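Local coordinates for protein sorbitol dehydrogenase (Gluconobacter oxydans, PDB 5ITG) that probably oxidises D-sorbitol to L-sorbose with a nicotinamide cofactor, as a member of the mannitol dehydrogenase family with a Rossmann-fold domain and a helical C-terminal domain, at residues E46-H51 and R273-K278; R67-A72 and Y104-A109; V317-E322 and S362-S367; G377-Q382 and E427-D432; R391-K396 and L458-L463. One frame throughout, in Å; residues are numbered along the deposited sequence.

From the N terminus, contact 1 closes the longest loop: the turn after helix 41-46 meets the segment before strand 282-284, with 221 residues between. Contact 2 is nested inside that loop and packs helix 66-77 on strand 93-106; both belong to the Rossmann-fold part of the chain. The other three follow in series, in the helical C-terminal domain. Contact 3 closes a helical loop, joining helix 317-320 to the turn after helix 350-361. Contacts 4 and 5 cross, their segments alternating along the chain: both use helix 377-394, its start touching 427-432 and its end touching 458-463, with their centres about 23 Å apart.

Contact 1: E46-H51 and R273-K278; sequences EQILEH and RPPLEK
Ile48 reaches across to the two prolines of 273-278 with both of its branches. Its CG1 sits between the backbone N and the carbonyl carbon (chi1 52°), which sends CD1 to Pro274 CB, 3.8 Å away, while CG2 comes down on the carbonyl of Pro275, with Ile48 CG2 3.3 Å from Pro275 O. Between the branches, Ile48 CB rests 4.0 Å from Pro275 CG. Two rigid proline rings offer apolar carbons at fixed positions that a beta-branched side chain can straddle, and Leu276 CD2 adds a methyl 4.2 Å from Ile48 CG1. Cutting this side chain back to an alanine would remove CD1 and CG2, and is likely to leave a gap against Pro274 CB and the Pro275 ring. Nearer the surface, the extended Lys278 chain crosses the His51 ring obliquely, Lys278 CD lying 3.4 Å from His51 ND1; the lysine meets the ring with its methylenes, and His51 ND1, buried by this contact, has no polar partner. Pro275 is the centre of an inverse gamma turn, which leads into the 3-10 segment at Leu276. The contact joins the loop between helix 41-46 and strand 56-61 to the loop leading to strand 282-284: Pro274 also touches Trp55, and Leu276 leans on Met283.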
# COMPACT_ATOMS: atom_id res chain seq x y z
N GLU A 46 -0.92 -6.92 17.44
CA GLU A 46 -0.62 -6.42 18.77
C GLU A 46 -1.89 -6.22 19.59
O GLU A 46 -1.88 -6.38 20.82
CB GLU A 46 0.13 -5.08 18.66
CG GLU A 46 0.53 -4.47 20.00
CD GLU A 46 1.84 -5.03 20.51
OE1 GLU A 46 2.19 -6.17 20.14
OE2 GLU A 46 2.52 -4.33 21.30
N GLN A 47 -2.98 -5.89 18.91
CA GLN A 47 -4.26 -5.64 19.57
C GLN A 47 -5.14 -6.86 19.84
O GLN A 47 -6.19 -6.73 20.46
CB GLN A 47 -5.05 -4.61 18.77
CG GLN A 47 -4.32 -3.29 18.59
CD GLN A 47 -4.98 -2.40 17.57
OE1 GLN A 47 -6.10 -1.92 17.78
NE2 GLN A 47 -4.30 -2.17 16.45
N ILE A 48 -4.74 -8.03 19.36
CA ILE A 48 -5.53 -9.24 19.61
C ILE A 48 -4.71 -10.28 20.37
O ILE A 48 -5.21 -11.36 20.69
CB ILE A 48 -6.05 -9.86 18.29
CG1 ILE A 48 -4.91 -10.07 17.30
CG2 ILE A 48 -7.12 -8.96 17.69
CD1 ILE A 48 -3.97 -11.20 17.66
N LEU A 49 -3.46 -9.94 20.68
CA LEU A 49 -2.57 -10.85 21.39
C LEU A 49 -3.03 -11.08 22.83
O LEU A 49 -2.70 -12.10 23.45
CB LEU A 49 -1.15 -10.29 21.37
CG LEU A 49 -0.03 -11.20 20.86
CD1 LEU A 49 -0.48 -11.96 19.62
CD2 LEU A 49 1.20 -10.36 20.54
N GLU A 50 -3.80 -10.13 23.36
CA GLU A 50 -4.31 -10.24 24.72
C GLU A 50 -5.52 -11.17 24.72
O GLU A 50 -6.02 -11.56 25.78
CB GLU A 50 -4.72 -8.86 25.24
CG GLU A 50 -5.82 -8.21 24.43
CD GLU A 50 -6.14 -6.81 24.91
OE1 GLU A 50 -6.48 -6.66 26.10
OE2 GLU A 50 -6.06 -5.86 24.09
N HIS A 51 -6.00 -11.51 23.53
CA HIS A 51 -7.16 -12.38 23.36
C HIS A 51 -6.71 -13.78 22.94
O HIS A 51 -7.20 -14.79 23.46
CB HIS A 51 -8.08 -11.82 22.28
CG HIS A 51 -8.61 -10.45 22.60
ND1 HIS A 51 -9.02 -9.57 21.62
CD2 HIS A 51 -8.80 -9.82 23.78
CE1 HIS A 51 -9.44 -8.46 22.19
NE2 HIS A 51 -9.32 -8.58 23.50
N ARG A 273 -7.15 -18.41 12.18
CA ARG A 273 -6.63 -17.05 12.13
C ARG A 273 -6.94 -16.32 13.42
O ARG A 273 -7.83 -16.71 14.17
CB ARG A 273 -7.27 -16.28 10.97
CG ARG A 273 -8.77 -16.04 11.15
CD ARG A 273 -9.27 -14.98 10.18
NE ARG A 273 -10.73 -14.83 10.17
CZ ARG A 273 -11.45 -14.22 11.11
NH1 ARG A 273 -10.85 -13.70 12.18
NH2 ARG A 273 -12.77 -14.13 10.98
N PRO A 274 -6.20 -15.23 13.70
CA PRO A 274 -6.43 -14.45 14.91
C PRO A 274 -7.80 -13.78 14.81
O PRO A 274 -8.37 -13.68 13.71
CB PRO A 274 -5.31 -13.41 14.87
CG PRO A 274 -4.25 -14.05 14.03
CD PRO A 274 -5.03 -14.74 12.96
N PRO A 275 -8.36 -13.32 15.93
CA PRO A 275 -9.67 -12.66 15.90
C PRO A 275 -9.47 -11.19 15.51
O PRO A 275 -9.80 -10.28 16.26
CB PRO A 275 -10.16 -12.82 17.34
CG PRO A 275 -8.88 -12.65 18.12
CD PRO A 275 -7.89 -13.49 17.32
N LEU A 276 -8.92 -10.99 14.31
CA LEU A 276 -8.62 -9.65 13.79
C LEU A 276 -9.78 -8.65 13.78
O LEU A 276 -9.56 -7.44 13.88
CB LEU A 276 -8.01 -9.78 12.39
CG LEU A 276 -6.72 -10.61 12.36
CD1 LEU A 276 -6.25 -10.82 10.92
CD2 LEU A 276 -5.66 -9.90 13.17
N GLU A 277 -11.01 -9.13 13.66
CA GLU A 277 -12.14 -8.21 13.67
C GLU A 277 -12.11 -7.38 14.95
O GLU A 277 -12.43 -6.20 14.94
CB GLU A 277 -13.47 -8.96 13.55
CG GLU A 277 -13.77 -9.97 14.66
CD GLU A 277 -12.83 -11.17 14.64
OE1 GLU A 277 -12.50 -11.65 13.54
OE2 GLU A 277 -12.45 -11.65 15.73
N LYS A 278 -11.70 -8.00 16.05
CA LYS A 278 -11.63 -7.31 17.34
C LYS A 278 -10.67 -6.13 17.32
O LYS A 278 -10.73 -5.26 18.19
CB LYS A 278 -11.23 -8.29 18.45
CG LYS A 278 -12.26 -9.38 18.69
CD LYS A 278 -11.89 -10.27 19.87
CE LYS A 278 -12.93 -11.37 20.05
NZ LYS A 278 -12.61 -12.27 21.19

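Contact 2: R67-A72 and Y104-A109; sequences RSKKKA and YLLAPA
Leu106 and Ala72 lie at the heart of the tight part of this contact. The leucine points toward the helix, and its two methyls divide the surface: Leu106 CD1 lies 3.4 Å from Lys69 CA and 3.6 Å from Ala72 CB, whereas Leu106 CD2 meets Ser68 CB at 3.7 Å. Small residues suit this part of the helix because they let the branched leucine come close to the backbone. Tyr104 belongs to the same close packing. Its CG is anti to the backbone N (chi1 -175°), which carries the ring over to Ala72 and Lys71. Ala72 CB approaches it obliquely, 3.6 Å from Tyr104 CE1, and the extended Lys71 chain crosses the tyrosine at about a right angle, with Lys71 CE 3.2 Å from Tyr104 OH; the lysine ammonium hydrogen-bonds Val33 O. The loose side is at Lys69, which lends only its first carbons to Leu106 before its chain runs on toward solvent. Ser68 turns its hydroxyl to Ser65 and Thr63, while Tyr104 stacks on Phe75 farther along the helix. The short helical and strand segments run at 159°, their axes 8.9 Å apart. A helix packed along a strand of the sheet in this antiparallel sense belongs to the layered alpha/beta packing of a Rossmann-fold domain.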
# COMPACT_ATOMS: atom_id res chain seq x y z
N ARG A 67 24.33 -4.83 5.62
CA ARG A 67 23.33 -3.96 6.24
C ARG A 67 22.18 -4.77 6.84
O ARG A 67 21.54 -4.33 7.79
CB ARG A 67 22.77 -2.98 5.20
CG ARG A 67 21.76 -1.99 5.77
CD ARG A 67 21.26 -1.03 4.71
NE ARG A 67 20.37 -0.01 5.27
CZ ARG A 67 19.84 0.98 4.57
NH1 ARG A 67 20.10 1.10 3.27
NH2 ARG A 67 19.05 1.86 5.16
N SER A 68 21.93 -5.95 6.29
CA SER A 68 20.86 -6.80 6.79
C SER A 68 21.24 -7.35 8.16
O SER A 68 20.42 -7.37 9.09
CB SER A 68 20.60 -7.96 5.83
OG SER A 68 20.22 -7.47 4.55
N LYS A 69 22.49 -7.78 8.29
CA LYS A 69 22.99 -8.33 9.54
C LYS A 69 22.94 -7.30 10.65
O LYS A 69 22.60 -7.62 11.79
CB LYS A 69 24.43 -8.83 9.35
CG LYS A 69 24.58 -9.84 8.23
CD LYS A 69 26.02 -10.25 8.05
CE LYS A 69 26.19 -11.17 6.85
NZ LYS A 69 27.61 -11.55 6.64
N LYS A 70 23.27 -6.05 10.31
CA LYS A 70 23.25 -4.96 11.28
C LYS A 70 21.82 -4.78 11.80
O LYS A 70 21.58 -4.70 13.01
CB LYS A 70 23.73 -3.67 10.61
CG LYS A 70 23.88 -2.48 11.55
CD LYS A 70 25.01 -2.71 12.55
CE LYS A 70 25.23 -1.48 13.43
NZ LYS A 70 24.04 -1.16 14.27
N LYS A 71 20.87 -4.71 10.88
CA LYS A 71 19.46 -4.55 11.21
C LYS A 71 19.01 -5.67 12.14
O LYS A 71 18.40 -5.42 13.19
CB LYS A 71 18.63 -4.56 9.93
CG LYS A 71 17.12 -4.44 10.13
CD LYS A 71 16.38 -4.59 8.80
CE LYS A 71 14.87 -4.57 8.99
NZ LYS A 71 14.17 -4.77 7.70
N ALA A 72 19.31 -6.90 11.76
CA ALA A 72 18.93 -8.07 12.55
C ALA A 72 19.54 -8.00 13.95
O ALA A 72 18.92 -8.40 14.93
CB ALA A 72 19.38 -9.34 11.85
N TYR A 104 13.56 -12.26 14.95
CA TYR A 104 13.93 -11.74 13.65
C TYR A 104 15.08 -12.60 13.13
O TYR A 104 16.18 -12.57 13.68
CB TYR A 104 14.37 -10.28 13.77
CG TYR A 104 14.65 -9.59 12.45
CD1 TYR A 104 15.76 -9.95 11.68
CD2 TYR A 104 13.81 -8.59 11.97
CE1 TYR A 104 16.02 -9.31 10.46
CE2 TYR A 104 14.06 -7.95 10.75
CZ TYR A 104 15.16 -8.32 10.00
OH TYR A 104 15.41 -7.69 8.80
N LEU A 105 14.81 -13.36 12.08
CA LEU A 105 15.82 -14.24 11.51
C LEU A 105 16.30 -13.81 10.14
O LEU A 105 15.52 -13.36 9.30
CB LEU A 105 15.29 -15.67 11.39
CG LEU A 105 15.03 -16.49 12.65
CD1 LEU A 105 13.93 -15.85 13.48
CD2 LEU A 105 14.64 -17.90 12.24
N LEU A 106 17.60 -13.95 9.91
CA LEU A 106 18.20 -13.65 8.62
C LEU A 106 18.30 -15.01 7.93
O LEU A 106 19.15 -15.83 8.29
CB LEU A 106 19.59 -13.05 8.80
CG LEU A 106 19.67 -11.53 8.81
CD1 LEU A 106 21.08 -11.09 9.16
CD2 LEU A 106 19.26 -11.00 7.45
N ALA A 107 17.41 -15.24 6.96
CA ALA A 107 17.38 -16.51 6.24
C ALA A 107 18.75 -17.04 5.82
O ALA A 107 19.08 -18.19 6.10
CB ALA A 107 16.48 -16.38 5.01
N PRO A 108 19.56 -16.21 5.14
CA PRO A 108 20.88 -16.67 4.71
C PRO A 108 21.76 -17.23 5.83
O PRO A 108 22.51 -18.17 5.61
CB PRO A 108 21.48 -15.43 4.05
CG PRO A 108 20.27 -14.77 3.46
CD PRO A 108 19.27 -14.87 4.59
N ALA A 109 21.65 -16.66 7.03
CA ALA A 109 22.44 -17.10 8.17
C ALA A 109 22.22 -18.58 8.50
O ALA A 109 23.15 -19.28 8.90
CB ALA A 109 22.13 -16.25 9.40

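Contact 3: V317-E322 and S362-S367; sequences VDDAIE and SNKAMS
Asp318 is gripped by one side chain at each carboxylate oxygen. Ser367 OG donates to Asp318 OD1 at 2.7 Å, and Lys364 NZ donates to Asp318 OD2 at 2.6 Å in a salt bridge. Each donor stands well out of the carboxylate plane, the serine by 58°. The Lys364 chain is bent at its last two torsions (chi3 75°, chi4 72°), curling over the acid and bringing Lys364 NZ to 3.6 Å from Glu322 OE2, a second and longer salt bridge. Asp318, Glu322 and Lys364 thus form a salt-bridge network that ties helix 317-320 to the turn after helix 350-361, within the helical C-terminal domain. The lysine suits its place by reaching two acids four residues apart, on the helix and just beyond it; their negative charges would be expected to stabilise its protonated form. An asparagine in place of Asp318 would probably weaken the grip on Lys364, leaving its ammonium with Glu322 as the remaining salt-bridge partner. A water extends the link, donating to Glu322 OE2 at 2.6 Å and to Ser362 O at 2.9 Å. Beside the polar cluster, Ile321 CG2 packs 3.7 Å from Ser362 CA. In the next shell, Asn363 O accepts the backbone N-H groups of Met366 (selenomethionine) and Ser367, shaping the turn that presents the serine. Val317 packs on helix 288-312, and Ile321 also touches Leu327 and Leu330 of helix 324-338.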
# COMPACT_ATOMS: atom_id res chain seq x y z
N VAL A 317 0.94 18.35 -0.72
CA VAL A 317 -0.48 18.04 -0.65
C VAL A 317 -1.19 18.81 0.46
O VAL A 317 -2.29 19.32 0.24
CB VAL A 317 -0.70 16.52 -0.41
CG1 VAL A 317 -2.19 16.23 -0.29
CG2 VAL A 317 -0.11 15.72 -1.58
N ASP A 318 -0.57 18.91 1.63
CA ASP A 318 -1.21 19.60 2.74
C ASP A 318 -1.42 21.09 2.48
O ASP A 318 -2.30 21.70 3.08
CB ASP A 318 -0.43 19.36 4.05
CG ASP A 318 0.89 20.09 4.11
OD1 ASP A 318 1.59 20.19 3.09
OD2 ASP A 318 1.24 20.56 5.22
N ASP A 319 -0.63 21.68 1.59
CA ASP A 319 -0.80 23.09 1.24
C ASP A 319 -2.00 23.20 0.30
O ASP A 319 -2.81 24.13 0.39
CB ASP A 319 0.41 23.65 0.48
CG ASP A 319 1.72 23.46 1.22
OD1 ASP A 319 1.81 23.84 2.41
OD2 ASP A 319 2.67 22.95 0.60
N ALA A 320 -2.11 22.24 -0.61
CA ALA A 320 -3.21 22.24 -1.57
C ALA A 320 -4.56 21.96 -0.94
O ALA A 320 -5.56 22.59 -1.29
CB ALA A 320 -2.93 21.22 -2.68
N ILE A 321 -4.60 21.03 0.02
CA ILE A 321 -5.86 20.67 0.66
C ILE A 321 -6.40 21.82 1.52
O ILE A 321 -7.59 21.84 1.85
CB ILE A 321 -5.71 19.38 1.50
CG1 ILE A 321 -7.09 18.83 1.87
CG2 ILE A 321 -4.88 19.65 2.76
CD1 ILE A 321 -7.84 18.22 0.68
N GLU A 322 -5.53 22.77 1.86
CA GLU A 322 -5.92 23.93 2.66
C GLU A 322 -6.48 25.04 1.78
O GLU A 322 -7.03 26.03 2.28
CB GLU A 322 -4.71 24.46 3.45
CG GLU A 322 -4.41 23.64 4.71
CD GLU A 322 -3.01 23.91 5.26
OE1 GLU A 322 -2.60 25.09 5.32
OE2 GLU A 322 -2.32 22.93 5.63
N SER A 362 -4.83 16.35 4.96
CA SER A 362 -4.47 17.50 5.80
C SER A 362 -3.41 17.16 6.86
O SER A 362 -2.98 18.05 7.61
CB SER A 362 -5.70 18.04 6.52
OG SER A 362 -6.04 17.23 7.63
N ASN A 363 -2.98 15.90 6.93
CA ASN A 363 -1.97 15.49 7.92
C ASN A 363 -0.62 16.05 7.48
O ASN A 363 0.03 15.49 6.61
CB ASN A 363 -1.89 13.96 8.02
CG ASN A 363 -1.17 13.48 9.28
OD1 ASN A 363 -0.20 14.09 9.73
ND2 ASN A 363 -1.64 12.36 9.84
N LYS A 364 -0.20 17.16 8.08
CA LYS A 364 1.07 17.77 7.70
C LYS A 364 2.29 16.85 7.83
O LYS A 364 3.19 16.89 6.98
CB LYS A 364 1.29 19.08 8.48
CG LYS A 364 0.20 20.11 8.22
CD LYS A 364 0.54 21.48 8.80
CE LYS A 364 1.61 22.21 7.97
NZ LYS A 364 1.09 22.69 6.66
N ALA A 365 2.33 16.02 8.86
CA ALA A 365 3.47 15.12 9.04
C ALA A 365 3.60 14.11 7.90
O ALA A 365 4.70 13.64 7.60
CB ALA A 365 3.34 14.37 10.37
N MSE A 366 2.49 13.78 7.25
CA MSE A 366 2.47 12.81 6.16
C MSE A 366 2.61 13.43 4.78
O MSE A 366 3.04 12.77 3.83
CB MSE A 366 1.17 12.00 6.18
CG MSE A 366 0.92 11.22 7.45
SE MSE A 366 2.27 9.89 7.76
CE MSE A 366 3.06 10.64 9.36
N SER A 367 2.22 14.69 4.67
CA SER A 367 2.25 15.41 3.40
C SER A 367 3.38 15.04 2.43
O SER A 367 4.55 15.05 2.78
CB SER A 367 2.27 16.91 3.64
OG SER A 367 2.07 17.60 2.42
O HOH W 1 -3.43 20.72 6.50

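Contact 4: G377-Q382 and E427-D432; sequences GCSKVQ and EPTYGD
A bend at chi2 (-80°) folds the Glu427 carboxylate back toward the first turn of helix 377-394, and a chi1 of 175° sets Cys378 SG anti to its backbone N, beside the Tyr430 ring. The acid accepts from the helix: Cys378 N donates to the syn lone pair of Glu427 OE1 at 2.9 Å, in a nearly straight bond of 165°. A carboxylate suits this end, where the helix dipole would probably stabilise its negative charge. Gly377 suits its place because a beta carbon there would clash with Glu427 OE2. That second oxygen takes a hydrogen bond from Tyr409 OH, which also bonds Tyr430 OH. Tyr430 also packs on the cysteine: Cys378 CB lies 3.5 Å from Tyr430 CE1, and Cys378 SG stands obliquely 4.9 Å from the ring centroid, a sulfur-aromatic contact. Glu427 CD lies 4.0 Å above one face of the same ring, toward its rim. At the exposed side, Thr429 CG2 is 4.1 Å from Ser379 OG, whose polar partner is Asp376. Glu427 and Tyr430 are the ends of a type I beta turn, and the whole is a helix start in the C-terminal domain held by an acid from a distant loop.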
# COMPACT_ATOMS: atom_id res chain seq x y z
N GLY A 377 1.16 10.37 -14.14
CA GLY A 377 -0.22 10.81 -14.16
C GLY A 377 -1.09 10.09 -15.17
O GLY A 377 -2.30 9.94 -14.97
N CYS A 378 -0.49 9.64 -16.26
CA CYS A 378 -1.24 8.93 -17.30
C CYS A 378 -1.83 7.62 -16.76
O CYS A 378 -3.02 7.35 -16.94
CB CYS A 378 -0.34 8.62 -18.49
SG CYS A 378 -1.15 7.62 -19.76
N SER A 379 -0.98 6.82 -16.13
CA SER A 379 -1.41 5.54 -15.57
C SER A 379 -2.39 5.76 -14.43
O SER A 379 -3.31 4.96 -14.22
CB SER A 379 -0.20 4.75 -15.05
OG SER A 379 0.76 4.54 -16.07
N LYS A 380 -2.20 6.85 -13.69
CA LYS A 380 -3.08 7.14 -12.57
C LYS A 380 -4.46 7.54 -13.06
O LYS A 380 -5.47 7.11 -12.51
CB LYS A 380 -2.45 8.22 -11.67
CG LYS A 380 -1.30 7.66 -10.84
CD LYS A 380 -0.54 8.70 -10.04
CE LYS A 380 0.57 8.03 -9.23
NZ LYS A 380 1.54 9.00 -8.67
N VAL A 381 -4.50 8.36 -14.11
CA VAL A 381 -5.77 8.77 -14.68
C VAL A 381 -6.49 7.53 -15.22
O VAL A 381 -7.68 7.34 -14.99
CB VAL A 381 -5.56 9.78 -15.82
CG1 VAL A 381 -6.83 9.97 -16.62
CG2 VAL A 381 -5.10 11.12 -15.24
N GLN A 382 -5.75 6.67 -15.93
CA GLN A 382 -6.34 5.46 -16.48
C GLN A 382 -6.95 4.59 -15.38
O GLN A 382 -8.09 4.15 -15.48
CB GLN A 382 -5.30 4.65 -17.24
CG GLN A 382 -4.69 5.37 -18.44
CD GLN A 382 -3.61 4.53 -19.11
OE1 GLN A 382 -2.85 3.83 -18.44
NE2 GLN A 382 -3.53 4.62 -20.44
N GLU A 427 6.37 11.23 -16.62
CA GLU A 427 5.39 10.38 -17.30
C GLU A 427 6.21 9.33 -18.04
O GLU A 427 6.50 9.47 -19.23
CB GLU A 427 4.55 11.20 -18.29
CG GLU A 427 3.60 12.18 -17.62
CD GLU A 427 2.33 11.53 -17.10
OE1 GLU A 427 2.27 10.28 -17.05
OE2 GLU A 427 1.39 12.27 -16.74
N PRO A 428 6.60 8.26 -17.34
CA PRO A 428 7.40 7.17 -17.90
C PRO A 428 6.87 6.57 -19.21
O PRO A 428 7.66 6.25 -20.10
CB PRO A 428 7.41 6.14 -16.77
CG PRO A 428 7.38 7.00 -15.55
CD PRO A 428 6.33 8.02 -15.91
N THR A 429 5.55 6.44 -19.33
CA THR A 429 4.96 5.85 -20.53
C THR A 429 4.90 6.79 -21.73
O THR A 429 4.57 6.36 -22.83
CB THR A 429 3.52 5.36 -20.25
OG1 THR A 429 2.68 6.48 -19.94
CG2 THR A 429 3.51 4.39 -19.08
N TYR A 430 5.22 8.06 -21.52
CA TYR A 430 5.19 9.03 -22.60
C TYR A 430 6.53 9.09 -23.33
O TYR A 430 7.59 9.00 -22.72
CB TYR A 430 4.86 10.43 -22.08
CG TYR A 430 3.40 10.66 -21.74
CD1 TYR A 430 2.47 9.62 -21.78
CD2 TYR A 430 2.95 11.93 -21.36
CE1 TYR A 430 1.13 9.84 -21.45
CE2 TYR A 430 1.62 12.15 -21.03
CZ TYR A 430 0.71 11.11 -21.08
OH TYR A 430 -0.60 11.33 -20.73
N GLY A 431 6.45 9.25 -24.65
CA GLY A 431 7.65 9.35 -25.47
C GLY A 431 7.67 10.74 -26.09
O GLY A 431 6.99 11.64 -25.60
N ASP A 432 8.44 10.91 -27.17
CA ASP A 432 8.52 12.21 -27.83
C ASP A 432 7.18 12.61 -28.42
O ASP A 432 6.77 13.77 -28.33
CB ASP A 432 9.57 12.18 -28.95
CG ASP A 432 10.96 11.88 -28.44
OD1 ASP A 432 11.38 12.50 -27.44
OD2 ASP A 432 11.65 11.03 -29.05

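Contact 5: R391-K396 and L458-L463; sequences RAIEDK and LDTSEL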
# COMPACT_ATOMS: atom_id res chain seq x y z
N ARG A 391 -19.12 6.07 -16.34
CA ARG A 391 -20.45 6.16 -15.75
C ARG A 391 -21.15 7.48 -16.05
O ARG A 391 -22.34 7.49 -16.38
CB ARG A 391 -20.38 5.95 -14.23
CG ARG A 391 -20.13 4.52 -13.83
CD ARG A 391 -21.30 3.63 -14.23
NE ARG A 391 -22.34 3.61 -13.21
CZ ARG A 391 -22.17 3.12 -11.98
NH1 ARG A 391 -20.98 2.62 -11.63
NH2 ARG A 391 -23.17 3.11 -11.12
N ALA A 392 -20.42 8.58 -15.94
CA ALA A 392 -20.98 9.90 -16.20
C ALA A 392 -21.47 10.00 -17.64
O ALA A 392 -22.54 10.53 -17.90
CB ALA A 392 -19.95 10.99 -15.93
N ILE A 393 -20.67 9.47 -18.57
CA ILE A 393 -21.03 9.49 -19.99
C ILE A 393 -22.18 8.53 -20.27
O ILE A 393 -23.13 8.87 -20.98
CB ILE A 393 -19.85 9.08 -20.89
CG1 ILE A 393 -18.70 10.09 -20.75
CG2 ILE A 393 -20.31 8.97 -22.34
CD1 ILE A 393 -17.49 9.77 -21.62
N GLU A 394 -22.09 7.32 -19.73
CA GLU A 394 -23.11 6.29 -19.93
C GLU A 394 -24.46 6.70 -19.36
O GLU A 394 -25.49 6.52 -20.02
CB GLU A 394 -22.66 4.97 -19.30
CG GLU A 394 -21.41 4.36 -19.92
CD GLU A 394 -20.84 3.23 -19.08
OE1 GLU A 394 -21.21 3.12 -17.89
OE2 GLU A 394 -20.00 2.46 -19.61
N ASP A 395 -24.47 7.24 -18.15
CA ASP A 395 -25.72 7.64 -17.51
C ASP A 395 -26.13 9.07 -17.81
O ASP A 395 -27.09 9.58 -17.24
CB ASP A 395 -25.64 7.43 -16.00
CG ASP A 395 -25.35 6.00 -15.63
OD1 ASP A 395 -25.82 5.09 -16.36
OD2 ASP A 395 -24.67 5.77 -14.60
N LYS A 396 -25.39 9.72 -18.70
CA LYS A 396 -25.69 11.10 -19.10
C LYS A 396 -25.76 12.05 -17.91
O LYS A 396 -26.74 12.79 -17.74
CB LYS A 396 -27.00 11.12 -19.89
CG LYS A 396 -26.96 10.20 -21.12
CD LYS A 396 -28.32 10.00 -21.77
CE LYS A 396 -28.20 9.10 -23.00
NZ LYS A 396 -29.52 8.77 -23.63
N LEU A 458 -16.52 5.31 -25.97
CA LEU A 458 -17.81 5.97 -25.80
C LEU A 458 -17.84 7.28 -26.59
O LEU A 458 -16.83 7.69 -27.16
CB LEU A 458 -18.04 6.27 -24.31
CG LEU A 458 -18.02 5.05 -23.39
CD1 LEU A 458 -18.02 5.51 -21.94
CD2 LEU A 458 -19.22 4.17 -23.68
N ASP A 459 -19.00 7.93 -26.62
CA ASP A 459 -19.12 9.20 -27.32
C ASP A 459 -18.60 10.30 -26.41
O ASP A 459 -19.34 10.83 -25.58
CB ASP A 459 -20.57 9.47 -27.71
CG ASP A 459 -20.78 10.90 -28.20
OD1 ASP A 459 -19.91 11.41 -28.94
OD2 ASP A 459 -21.81 11.51 -27.84
N THR A 460 -17.33 10.64 -26.57
CA THR A 460 -16.68 11.67 -25.76
C THR A 460 -16.82 13.08 -26.33
O THR A 460 -16.10 14.00 -25.90
CB THR A 460 -15.18 11.35 -25.62
OG1 THR A 460 -14.54 11.48 -26.89
CG2 THR A 460 -14.99 9.91 -25.12
N SER A 461 -17.72 13.27 -27.28
CA SER A 461 -17.93 14.58 -27.90
C SER A 461 -18.19 15.72 -26.92
O SER A 461 -17.48 16.73 -26.93
CB SER A 461 -19.10 14.50 -28.89
OG SER A 461 -18.84 13.54 -29.90
N GLU A 462 -19.21 15.56 -26.08
CA GLU A 462 -19.57 16.59 -25.11
C GLU A 462 -18.46 16.81 -24.08
O GLU A 462 -18.16 17.95 -23.72
CB GLU A 462 -20.87 16.21 -24.40
CG GLU A 462 -21.62 17.40 -23.83
CD GLU A 462 -22.87 16.99 -23.07
OE1 GLU A 462 -23.59 16.09 -23.56
OE2 GLU A 462 -23.13 17.57 -21.99
N LEU A 463 -17.87 15.72 -23.61
CA LEU A 463 -16.80 15.81 -22.62
C LEU A 463 -15.59 16.55 -23.20
O LEU A 463 -15.07 17.47 -22.59
CB LEU A 463 -16.36 14.41 -22.16
CG LEU A 463 -15.17 14.36 -21.20
CD1 LEU A 463 -15.51 15.09 -19.90
CD2 LEU A 463 -14.79 12.91 -20.89
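The end of helix 377-394 faces the segment leading into helix 461-477, their backbones closest at Ile393 and Leu458, whose CA atoms are 7.5 Å apart. The arrangement joins two helices of the all-helical C-terminal domain through a surface contact, and it comes where the first helix stops in a Schellman motif: Lys396, with positive phi, is the C-prime residue, Arg397 N returns to Ala392 O, and Lys396 N makes a weak bond to Ile393 O. Ile393 gives the largest share of the buried surface. Its two branches part, because CG2 is anti to the backbone N while CG1 lies beside it (chi1 -63°). The short branch reaches the incoming loop, with Ile393 CG2 4.0 Å from Leu458 CB and 3.9 Å from Asp459 O. The long branch is extended and brings Ile393 CD1 to Leu463 CD2 (4.2 Å) and to Thr460 CG2 (4.3 Å). A beta-branched apolar residue fits here since it can touch the loop and the next helix together. Leu458 answers by laying its CD1 obliquely against both helix residues: it is 4.1 Å from Ile393 CB, and Glu394 CG lies equally near, the glutamate meeting the leucine with this methylene. Leu463 goes deeper, packing on Ile402, Ala403 and Ile406 of helix 400-412 and on Trp455. Thr460 holds the N-cap position of the second helix and turns its hydroxyl to Asp464. Beside it, Ser461 OG donates to the syn lone pair of Asp459 OD1 at 2.6 Å.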